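Local coordinates for amphoterin-induced protein 1 (Mus musculus, PDB 2XOT) that promotes the growth and fasciculation of neurites as a homodimeric adhesion protein, and whose leucine-rich repeat region mediates dimerisation, at residues B[73-78]-B[97-102]; B[104-109]-B[128-133]; B[122-127]-B[141-146]. One frame throughout, in Å; residues are numbered along the deposited sequence.

Contact 1 (B[73-78]-B[97-102]); sequences HNHLNF and SNHLHT. With NAG (2-acetamido-2-deoxy-beta-D-glucopyranose), chain D.
H99 N donates to L76 O over 2.8 Å, and this backbone bond ties two equivalent turns that run in nearly the same direction. The donor stands 32° out of the carbonyl plane. The tight part lies on the buried side, where the side chains of L76 and N98 run side by side and the N98 amide is tucked against the backbone between N74 and L76. With chi1 at -89°, N98 CG sits opposite its own carbonyl carbon and the amide reaches this backbone. S97 CB lies over the H73 ring, 3.6 Å from its centroid, and H73 packs on S26 of the second subunit. A weak bond from N74 N to S97 O, 3.4 Å, adds a second backbone link; N74 ND2 donates to L46 O and L71 O, and OD1 accepts from L51 N. Toward solvent the packing is looser. The H75 and H99 rings are nearly parallel at 12° but slid apart, centroids 5.5 Å apart; H75 CA rather than its ring covers one face of H99. The edge of H75 meets O5 of the N-acetylglucosamine. Such stacked turns, each with an inward asparagine and leucine, form the asparagine ladder of a leucine-rich repeat solenoid.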
loop_
_atom_site.group_PDB
_atom_site.type_symbol
_atom_site.label_atom_id
_atom_site.label_comp_id
_atom_site.label_asym_id
_atom_site.label_seq_id
_atom_site.Cartn_x
_atom_site.Cartn_y
_atom_site.Cartn_z
ATOM N N HIS B 73 -2.697 20.298 -5.533
ATOM C CA HIS B 73 -3.421 21.550 -5.317
ATOM C C HIS B 73 -2.511 22.639 -4.748
ATOM O O HIS B 73 -2.827 23.304 -3.762
ATOM C CB HIS B 73 -4.666 21.330 -4.449
ATOM C CG HIS B 73 -5.740 20.577 -5.149
ATOM N ND1 HIS B 73 -6.522 21.145 -6.132
ATOM C CD2 HIS B 73 -6.136 19.288 -5.047
ATOM C CE1 HIS B 73 -7.367 20.239 -6.594
ATOM N NE2 HIS B 73 -7.154 19.107 -5.946
ATOM N N ASN B 74 -1.364 22.791 -5.393
ATOM C CA ASN B 74 -0.478 23.914 -5.133
ATOM C C ASN B 74 -0.339 24.657 -6.463
ATOM O O ASN B 74 -1.149 24.422 -7.368
ATOM C CB ASN B 74 0.854 23.385 -4.592
ATOM C CG ASN B 74 0.813 23.168 -3.108
ATOM O OD1 ASN B 74 0.923 24.114 -2.353
ATOM N ND2 ASN B 74 0.656 21.924 -2.678
ATOM N N HIS B 75 0.647 25.553 -6.578
ATOM C CA HIS B 75 0.896 26.251 -7.838
ATOM C C HIS B 75 2.268 25.909 -8.377
ATOM O O HIS B 75 2.932 26.770 -8.943
ATOM C CB HIS B 75 0.831 27.772 -7.666
ATOM C CG HIS B 75 -0.321 28.251 -6.856
ATOM N ND1 HIS B 75 -0.215 29.310 -5.981
ATOM C CD2 HIS B 75 -1.605 27.831 -6.788
ATOM C CE1 HIS B 75 -1.381 29.512 -5.396
ATOM N NE2 HIS B 75 -2.245 28.636 -5.879
ATOM N N LEU B 76 2.695 24.660 -8.207
ATOM C CA LEU B 76 4.050 24.261 -8.539
ATOM C C LEU B 76 4.291 24.408 -10.036
ATOM O O LEU B 76 3.603 23.794 -10.828
ATOM C CB LEU B 76 4.328 22.812 -8.083
ATOM C CG LEU B 76 4.500 22.525 -6.586
ATOM C CD1 LEU B 76 4.681 21.032 -6.295
ATOM C CD2 LEU B 76 5.683 23.284 -6.005
ATOM N N ASN B 77 5.247 25.257 -10.416
ATOM C CA ASN B 77 5.701 25.324 -11.811
ATOM C C ASN B 77 7.184 24.982 -11.994
ATOM O O ASN B 77 7.709 25.062 -13.097
ATOM C CB ASN B 77 5.374 26.679 -12.402
ATOM C CG ASN B 77 5.987 27.802 -11.634
ATOM O OD1 ASN B 77 7.075 27.675 -11.096
ATOM N ND2 ASN B 77 5.285 28.908 -11.567
ATOM N N PHE B 78 7.856 24.573 -10.922
ATOM C CA PHE B 78 9.274 24.277 -10.995
ATOM C C PHE B 78 9.679 23.228 -9.968
ATOM O O PHE B 78 9.292 23.329 -8.821
ATOM C CB PHE B 78 10.096 25.551 -10.785
ATOM C CG PHE B 78 11.533 25.272 -10.493
ATOM C CD1 PHE B 78 12.427 25.052 -11.530
ATOM C CD2 PHE B 78 11.980 25.155 -9.189
ATOM C CE1 PHE B 78 13.752 24.749 -11.275
ATOM C CE2 PHE B 78 13.309 24.847 -8.926
ATOM C CZ PHE B 78 14.193 24.653 -9.977
ATOM N N SER B 97 -2.823 18.426 -9.925
ATOM C CA SER B 97 -3.479 19.732 -9.721
ATOM C C SER B 97 -2.463 20.809 -9.332
ATOM O O SER B 97 -2.571 21.455 -8.292
ATOM C CB SER B 97 -4.626 19.639 -8.728
ATOM O OG SER B 97 -5.640 18.766 -9.208
ATOM N N ASN B 98 -1.466 20.950 -10.194
ATOM C CA ASN B 98 -0.379 21.947 -10.041
ATOM C C ASN B 98 -0.193 22.679 -11.380
ATOM O O ASN B 98 -1.041 22.569 -12.257
ATOM C CB ASN B 98 0.912 21.254 -9.584
ATOM C CG ASN B 98 1.022 21.166 -8.074
ATOM O OD1 ASN B 98 1.007 20.075 -7.488
ATOM N ND2 ASN B 98 1.140 22.316 -7.433
ATOM N N HIS B 99 0.888 23.433 -11.544
ATOM C CA HIS B 99 1.112 24.170 -12.790
ATOM C C HIS B 99 2.339 23.642 -13.519
ATOM O O HIS B 99 3.093 24.423 -14.108
ATOM C CB HIS B 99 1.288 25.671 -12.507
ATOM C CG HIS B 99 0.089 26.326 -11.889
ATOM N ND1 HIS B 99 0.162 27.530 -11.216
ATOM C CD2 HIS B 99 -1.205 25.934 -11.813
ATOM C CE1 HIS B 99 -1.037 27.859 -10.771
ATOM N NE2 HIS B 99 -1.887 26.912 -11.128
ATOM N N LEU B 100 2.561 22.328 -13.481
ATOM C CA LEU B 100 3.781 21.770 -14.082
ATOM C C LEU B 100 3.632 21.730 -15.592
ATOM O O LEU B 100 2.611 21.289 -16.119
ATOM C CB LEU B 100 4.116 20.380 -13.542
ATOM C CG LEU B 100 4.473 20.279 -12.068
ATOM C CD1 LEU B 100 4.398 18.821 -11.623
ATOM C CD2 LEU B 100 5.850 20.857 -11.797
ATOM N N HIS B 101 4.670 22.193 -16.280
ATOM C CA HIS B 101 4.616 22.412 -17.728
ATOM C C HIS B 101 5.565 21.514 -18.492
ATOM O O HIS B 101 5.292 21.130 -19.627
ATOM C CB HIS B 101 4.898 23.884 -18.046
ATOM C CG HIS B 101 4.818 24.203 -19.501
ATOM N ND1 HIS B 101 3.690 23.950 -20.256
ATOM C CD2 HIS B 101 5.720 24.760 -20.341
ATOM C CE1 HIS B 101 3.906 24.334 -21.500
ATOM N NE2 HIS B 101 5.128 24.833 -21.579
ATOM N N THR B 102 6.685 21.164 -17.889
ATOM C CA THR B 102 7.581 20.207 -18.526
ATOM C C THR B 102 8.156 19.183 -17.558
ATOM O O THR B 102 8.300 19.437 -16.369
ATOM C CB THR B 102 8.696 20.924 -19.391
ATOM O OG1 THR B 102 9.823 20.045 -19.573
ATOM C CG2 THR B 102 9.147 22.251 -18.776
HETATM C C1 NAG D . -2.962 31.853 -1.913
HETATM C C2 NAG D . -2.726 33.317 -1.604
HETATM C C3 NAG D . -3.942 34.095 -2.101
HETATM C C4 NAG D . -4.290 33.729 -3.546
HETATM C C5 NAG D . -4.221 32.231 -3.840
HETATM C C6 NAG D . -4.221 31.979 -5.341
HETATM C C7 NAG D . -1.390 33.908 0.380
HETATM C C8 NAG D . -1.339 33.973 1.875
HETATM N N2 NAG D . -2.512 33.442 -0.168
HETATM O O3 NAG D . -3.672 35.476 -2.022
HETATM O O4 NAG D . -5.618 34.108 -3.820
HETATM O O5 NAG D . -3.051 31.668 -3.308
HETATM O O6 NAG D . -5.546 31.898 -5.809
HETATM O O7 NAG D . -0.424 34.282 -0.270
#

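Contact 2 (B[104-109]-B[128-133]); sequences DEFLFS and DRNAFE
F106 N and F108 N donate to N130 O and A131 O, joining two overlapping beta turns, type II then type I, to the 3-10 segment 129-131. The two bonds differ: F108 N, at 2.9 Å from A131 O, lies in the carbonyl plane, whereas F106 N approaches N130 O from well above its plane. The F108 side chain runs alongside A131 and F132. Its CB rests 3.4 Å from A131 O; CG is more distant from the same oxygen, and CD2 lies 3.6 Å from it, the oxygen being near the ring plane. At the same time CD2 meets F132 CE1 at 3.7 Å, and F108 CE2 lies 3.9 Å from F132 CE1. The two side chains point the same way, their ring planes 20° apart, but the rings are displaced so that they barely overlap. On the outer side, S109 OG gives its proton to E133 O, 2.6 Å away. F106 turns an edge to E133 CB, while E105 CB packs against N130 CB. An Asx turn at D128 OD1 holds the start of the 3-10 segment. Beneath these loops both F108 and F132 touch L117 of strand 116-118; F108 also packs on M135, and F132 on L103 and L155, in flanking loops.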
loop_
_atom_site.group_PDB
_atom_site.type_symbol
_atom_site.label_atom_id
_atom_site.label_comp_id
_atom_site.label_asym_id
_atom_site.label_seq_id
_atom_site.Cartn_x
_atom_site.Cartn_y
_atom_site.Cartn_z
ATOM N N ASP B 104 11.375 17.383 -17.188
ATOM C CA ASP B 104 12.751 17.466 -17.661
ATOM C C ASP B 104 13.434 16.118 -17.537
ATOM O O ASP B 104 13.025 15.295 -16.721
ATOM C CB ASP B 104 13.532 18.496 -16.849
ATOM C CG ASP B 104 13.309 19.915 -17.324
ATOM O OD1 ASP B 104 12.287 20.186 -17.988
ATOM O OD2 ASP B 104 14.174 20.772 -17.026
ATOM N N GLU B 105 14.476 15.894 -18.337
ATOM C CA GLU B 105 15.178 14.604 -18.309
ATOM C C GLU B 105 15.772 14.327 -16.938
ATOM O O GLU B 105 16.284 15.237 -16.278
ATOM C CB GLU B 105 16.254 14.510 -19.393
ATOM C CG GLU B 105 17.294 15.605 -19.357
ATOM C CD GLU B 105 18.480 15.328 -20.277
ATOM O OE1 GLU B 105 18.449 14.351 -21.085
ATOM O OE2 GLU B 105 19.454 16.102 -20.161
ATOM N N PHE B 106 15.657 13.068 -16.512
ATOM C CA PHE B 106 16.059 12.600 -15.189
ATOM C C PHE B 106 15.357 13.246 -13.988
ATOM O O PHE B 106 15.809 13.072 -12.857
ATOM C CB PHE B 106 17.579 12.688 -15.037
ATOM C CG PHE B 106 18.322 12.274 -16.272
ATOM C CD1 PHE B 106 18.087 11.048 -16.852
ATOM C CD2 PHE B 106 19.232 13.127 -16.870
ATOM C CE1 PHE B 106 18.753 10.667 -18.002
ATOM C CE2 PHE B 106 19.897 12.754 -18.020
ATOM C CZ PHE B 106 19.663 11.532 -18.586
ATOM N N LEU B 107 14.238 13.939 -14.209
ATOM C CA LEU B 107 13.548 14.656 -13.118
ATOM C C LEU B 107 13.126 13.768 -11.945
ATOM O O LEU B 107 13.168 14.203 -10.799
ATOM C CB LEU B 107 12.318 15.412 -13.644
ATOM C CG LEU B 107 11.665 16.420 -12.708
ATOM C CD1 LEU B 107 12.640 17.543 -12.319
ATOM C CD2 LEU B 107 10.417 17.004 -13.353
ATOM N N PHE B 108 12.743 12.522 -12.225
ATOM C CA PHE B 108 12.270 11.602 -11.182
ATOM C C PHE B 108 13.240 10.451 -10.947
ATOM O O PHE B 108 12.947 9.553 -10.185
ATOM C CB PHE B 108 10.894 11.058 -11.568
ATOM C CG PHE B 108 9.827 12.139 -11.715
ATOM C CD1 PHE B 108 9.381 12.844 -10.618
ATOM C CD2 PHE B 108 9.291 12.445 -12.953
ATOM C CE1 PHE B 108 8.432 13.831 -10.743
ATOM C CE2 PHE B 108 8.327 13.425 -13.071
ATOM C CZ PHE B 108 7.910 14.118 -11.962
ATOM N N SER B 109 14.404 10.503 -11.583
ATOM C CA SER B 109 15.383 9.420 -11.533
ATOM C C SER B 109 16.020 9.156 -10.173
ATOM O O SER B 109 16.587 8.080 -9.961
ATOM C CB SER B 109 16.481 9.672 -12.555
ATOM O OG SER B 109 15.944 9.546 -13.838
ATOM N N ASP B 128 8.936 13.535 -21.781
ATOM C CA ASP B 128 10.280 13.055 -22.134
ATOM C C ASP B 128 10.503 11.718 -21.444
ATOM O O ASP B 128 10.455 11.656 -20.239
ATOM C CB ASP B 128 11.353 14.072 -21.680
ATOM C CG ASP B 128 12.780 13.645 -22.044
ATOM O OD1 ASP B 128 13.027 12.435 -22.287
ATOM O OD2 ASP B 128 13.664 14.536 -22.093
ATOM N N ARG B 129 10.760 10.664 -22.206
ATOM C CA ARG B 129 11.079 9.334 -21.633
ATOM C C ARG B 129 12.130 9.359 -20.525
ATOM O O ARG B 129 12.075 8.549 -19.579
ATOM C CB ARG B 129 11.583 8.388 -22.709
ATOM C CG ARG B 129 12.206 7.093 -22.169
ATOM C CD ARG B 129 11.173 6.250 -21.374
ATOM N NE ARG B 129 11.754 5.039 -20.795
ATOM C CZ ARG B 129 12.520 5.004 -19.701
ATOM N NH1 ARG B 129 12.829 6.115 -19.047
ATOM N NH2 ARG B 129 13.021 3.847 -19.266
ATOM N N ASN B 130 13.101 10.260 -20.649
ATOM C CA ASN B 130 14.183 10.329 -19.684
ATOM C C ASN B 130 13.784 10.935 -18.340
ATOM O O ASN B 130 14.515 10.795 -17.376
ATOM C CB ASN B 130 15.385 11.086 -20.270
ATOM C CG ASN B 130 16.106 10.291 -21.354
ATOM O OD1 ASN B 130 16.687 10.878 -22.270
ATOM N ND2 ASN B 130 16.069 8.949 -21.257
ATOM N N ALA B 131 12.637 11.597 -18.245
ATOM C CA ALA B 131 12.158 12.068 -16.931
ATOM C C ALA B 131 11.993 10.906 -15.937
ATOM O O ALA B 131 12.161 11.071 -14.719
ATOM C CB ALA B 131 10.848 12.862 -17.073
ATOM N N PHE B 132 11.684 9.731 -16.467
ATOM C CA PHE B 132 11.413 8.535 -15.653
ATOM C C PHE B 132 12.496 7.465 -15.742
ATOM O O PHE B 132 12.288 6.316 -15.356
ATOM C CB PHE B 132 10.093 7.947 -16.074
ATOM C CG PHE B 132 9.006 8.978 -16.209
ATOM C CD1 PHE B 132 8.263 9.369 -15.106
ATOM C CD2 PHE B 132 8.739 9.552 -17.431
ATOM C CE1 PHE B 132 7.278 10.329 -15.229
ATOM C CE2 PHE B 132 7.748 10.491 -17.557
ATOM C CZ PHE B 132 7.011 10.874 -16.451
ATOM N N GLU B 133 13.653 7.851 -16.246
ATOM C CA GLU B 133 14.775 6.926 -16.333
ATOM C C GLU B 133 15.121 6.368 -14.954
ATOM O O GLU B 133 15.189 7.113 -13.980
ATOM C CB GLU B 133 15.974 7.622 -16.964
ATOM C CG GLU B 133 17.166 6.739 -17.211
ATOM C CD GLU B 133 16.968 5.751 -18.332
ATOM O OE1 GLU B 133 15.909 5.775 -19.009
ATOM O OE2 GLU B 133 17.892 4.940 -18.545
#

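Contact 3 (B[122-127]-B[141-146]); sequences NHIVVV and LYLSQN
The asparagine ladder of the leucine-rich repeats continues here, where the turn leaving strand 140-142 stacks on the equivalent turn of the preceding repeat. I124 and N146 make the main contact: the N146 amide slides beneath the backbone of N122 to I124, its CG lying 3.7 Å from I124 CB. A chi1 of -75° leaves N146 CG beside its own backbone N and swings the amide toward I124, while N146 CB lies 3.4 Å from I124 O. N122 N gives a weak hydrogen bond to Q145 O, 3.4 Å long and bent to 127°. Deeper in the core, the side chains of I124 and L143 meet at about a right angle, I124 CD1 lying 3.9 Å from L143 CD2. V127 adds a more distant touch, its CG2 lying 4.4 Å from L143 CD1. N122 OD1 accepts from L100 N and ND2 donates to L95 O, both of the preceding repeat, and to L119 O of its own. Strand 140-142 runs between the parallel strands 116-118 and 167-169; L141 packs on both L117 and L168. On its other side, the Y142 hydroxyl is hydrogen-bonded to N21 of the second subunit, which also packs against S144 and Q145.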
loop_
_atom_site.group_PDB
_atom_site.type_symbol
_atom_site.label_atom_id
_atom_site.label_comp_id
_atom_site.label_asym_id
_atom_site.label_seq_id
_atom_site.Cartn_x
_atom_site.Cartn_y
_atom_site.Cartn_z
ATOM N N ASN B 122 -2.312 18.975 -14.725
ATOM C CA ASN B 122 -1.212 19.943 -14.800
ATOM C C ASN B 122 -1.205 20.633 -16.188
ATOM O O ASN B 122 -2.214 20.633 -16.875
ATOM C CB ASN B 122 0.102 19.230 -14.512
ATOM C CG ASN B 122 0.434 19.206 -13.046
ATOM O OD1 ASN B 122 0.844 20.227 -12.491
ATOM N ND2 ASN B 122 0.282 18.033 -12.397
ATOM N N HIS B 123 -0.098 21.239 -16.602
ATOM C CA HIS B 123 -0.015 21.838 -17.928
ATOM C C HIS B 123 1.017 21.128 -18.790
ATOM O O HIS B 123 1.749 21.763 -19.540
ATOM C CB HIS B 123 0.351 23.325 -17.796
ATOM C CG HIS B 123 -0.623 24.117 -16.976
ATOM N ND1 HIS B 123 -0.227 25.045 -16.037
ATOM C CD2 HIS B 123 -1.978 24.115 -16.950
ATOM C CE1 HIS B 123 -1.295 25.588 -15.475
ATOM N NE2 HIS B 123 -2.372 25.026 -15.996
ATOM N N ILE B 124 1.090 19.804 -18.690
ATOM C CA ILE B 124 2.126 19.067 -19.378
ATOM C C ILE B 124 1.772 18.895 -20.852
ATOM O O ILE B 124 0.671 18.445 -21.212
ATOM C CB ILE B 124 2.413 17.702 -18.706
ATOM C CG1 ILE B 124 2.892 17.905 -17.259
ATOM C CG2 ILE B 124 3.433 16.936 -19.504
ATOM C CD1 ILE B 124 3.005 16.612 -16.470
ATOM N N VAL B 125 2.712 19.273 -21.707
ATOM C CA VAL B 125 2.502 19.208 -23.142
ATOM C C VAL B 125 3.295 18.061 -23.760
ATOM O O VAL B 125 2.837 17.426 -24.702
ATOM C CB VAL B 125 2.869 20.566 -23.835
ATOM C CG1 VAL B 125 3.075 20.359 -25.301
ATOM C CG2 VAL B 125 1.777 21.627 -23.576
ATOM N N VAL B 126 4.463 17.786 -23.223
ATOM C CA VAL B 126 5.385 16.822 -23.821
ATOM C C VAL B 126 6.008 15.973 -22.742
ATOM O O VAL B 126 6.533 16.511 -21.761
ATOM C CB VAL B 126 6.522 17.564 -24.589
ATOM C CG1 VAL B 126 7.671 16.625 -24.908
ATOM C CG2 VAL B 126 5.980 18.188 -25.835
ATOM N N VAL B 127 5.943 14.649 -22.922
ATOM C CA VAL B 127 6.498 13.684 -21.970
ATOM C C VAL B 127 7.852 13.176 -22.472
ATOM O O VAL B 127 7.918 12.501 -23.496
ATOM C CB VAL B 127 5.533 12.462 -21.772
ATOM C CG1 VAL B 127 6.077 11.492 -20.687
ATOM C CG2 VAL B 127 4.131 12.938 -21.404
ATOM N N LEU B 141 1.409 5.424 -13.336
ATOM C CA LEU B 141 1.681 6.809 -13.717
ATOM C C LEU B 141 0.424 7.483 -14.273
ATOM O O LEU B 141 -0.059 7.135 -15.363
ATOM C CB LEU B 141 2.799 6.849 -14.754
ATOM C CG LEU B 141 3.233 8.173 -15.376
ATOM C CD1 LEU B 141 3.700 9.199 -14.299
ATOM C CD2 LEU B 141 4.337 7.885 -16.443
ATOM N N TYR B 142 -0.068 8.483 -13.539
ATOM C CA TYR B 142 -1.319 9.171 -13.882
ATOM C C TYR B 142 -0.994 10.536 -14.496
ATOM O O TYR B 142 -0.437 11.393 -13.835
ATOM C CB TYR B 142 -2.178 9.372 -12.646
ATOM C CG TYR B 142 -2.814 8.115 -12.038
ATOM C CD1 TYR B 142 -4.155 7.818 -12.258
ATOM C CD2 TYR B 142 -2.098 7.268 -11.211
ATOM C CE1 TYR B 142 -4.752 6.704 -11.688
ATOM C CE2 TYR B 142 -2.694 6.137 -10.623
ATOM C CZ TYR B 142 -4.007 5.856 -10.893
ATOM O OH TYR B 142 -4.626 4.765 -10.327
ATOM N N LEU B 143 -1.364 10.706 -15.759
ATOM C CA LEU B 143 -1.047 11.872 -16.567
ATOM C C LEU B 143 -2.292 12.448 -17.232
ATOM O O LEU B 143 -2.195 13.233 -18.187
ATOM C CB LEU B 143 -0.009 11.473 -17.627
ATOM C CG LEU B 143 1.451 11.482 -17.150
ATOM C CD1 LEU B 143 2.347 10.615 -18.064
ATOM C CD2 LEU B 143 1.972 12.947 -17.076
ATOM N N SER B 144 -3.462 12.086 -16.728
ATOM C CA SER B 144 -4.720 12.577 -17.300
ATOM C C SER B 144 -4.867 14.075 -17.062
ATOM O O SER B 144 -4.197 14.636 -16.210
ATOM C CB SER B 144 -5.911 11.840 -16.699
ATOM O OG SER B 144 -6.041 12.184 -15.337
ATOM N N GLN B 145 -5.752 14.705 -17.825
ATOM C CA GLN B 145 -5.984 16.157 -17.793
ATOM C C GLN B 145 -4.695 16.939 -17.917
ATOM O O GLN B 145 -4.401 17.799 -17.084
ATOM C CB GLN B 145 -6.750 16.601 -16.541
ATOM C CG GLN B 145 -7.497 15.495 -15.776
ATOM C CD GLN B 145 -8.877 15.298 -16.250
ATOM O OE1 GLN B 145 -9.461 16.206 -16.821
ATOM N NE2 GLN B 145 -9.435 14.104 -16.014
ATOM N N ASN B 146 -3.919 16.630 -18.952
ATOM C CA ASN B 146 -2.823 17.491 -19.399
ATOM C C ASN B 146 -3.074 17.904 -20.865
ATOM O O ASN B 146 -4.190 17.790 -21.333
ATOM C CB ASN B 146 -1.490 16.778 -19.196
ATOM C CG ASN B 146 -1.074 16.750 -17.743
ATOM O OD1 ASN B 146 -1.226 15.736 -17.043
ATOM N ND2 ASN B 146 -0.534 17.863 -17.280
#

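From the N terminus, contact 1 comes first, closing an 18-residue loop that contains strand 92-94 and joining repeats 2 and 3. The chain then passes through L103 into 104-109, where contact 2 opens and spans strand 116-118 to link repeats 3 and 4. Contact 3 begins at 122-127, before contact 2 has closed at 128-133, so these two cross; it ends at 141-146 and ties repeat 4 to repeat 5. Contacts 1 and 3 belong to the same row of turns, about 11 Å between centres, and L100 O probably accepts from H123 N there. Contact 2 lies farther round each coil, where F132 packs on V127 and L141 of contact 3.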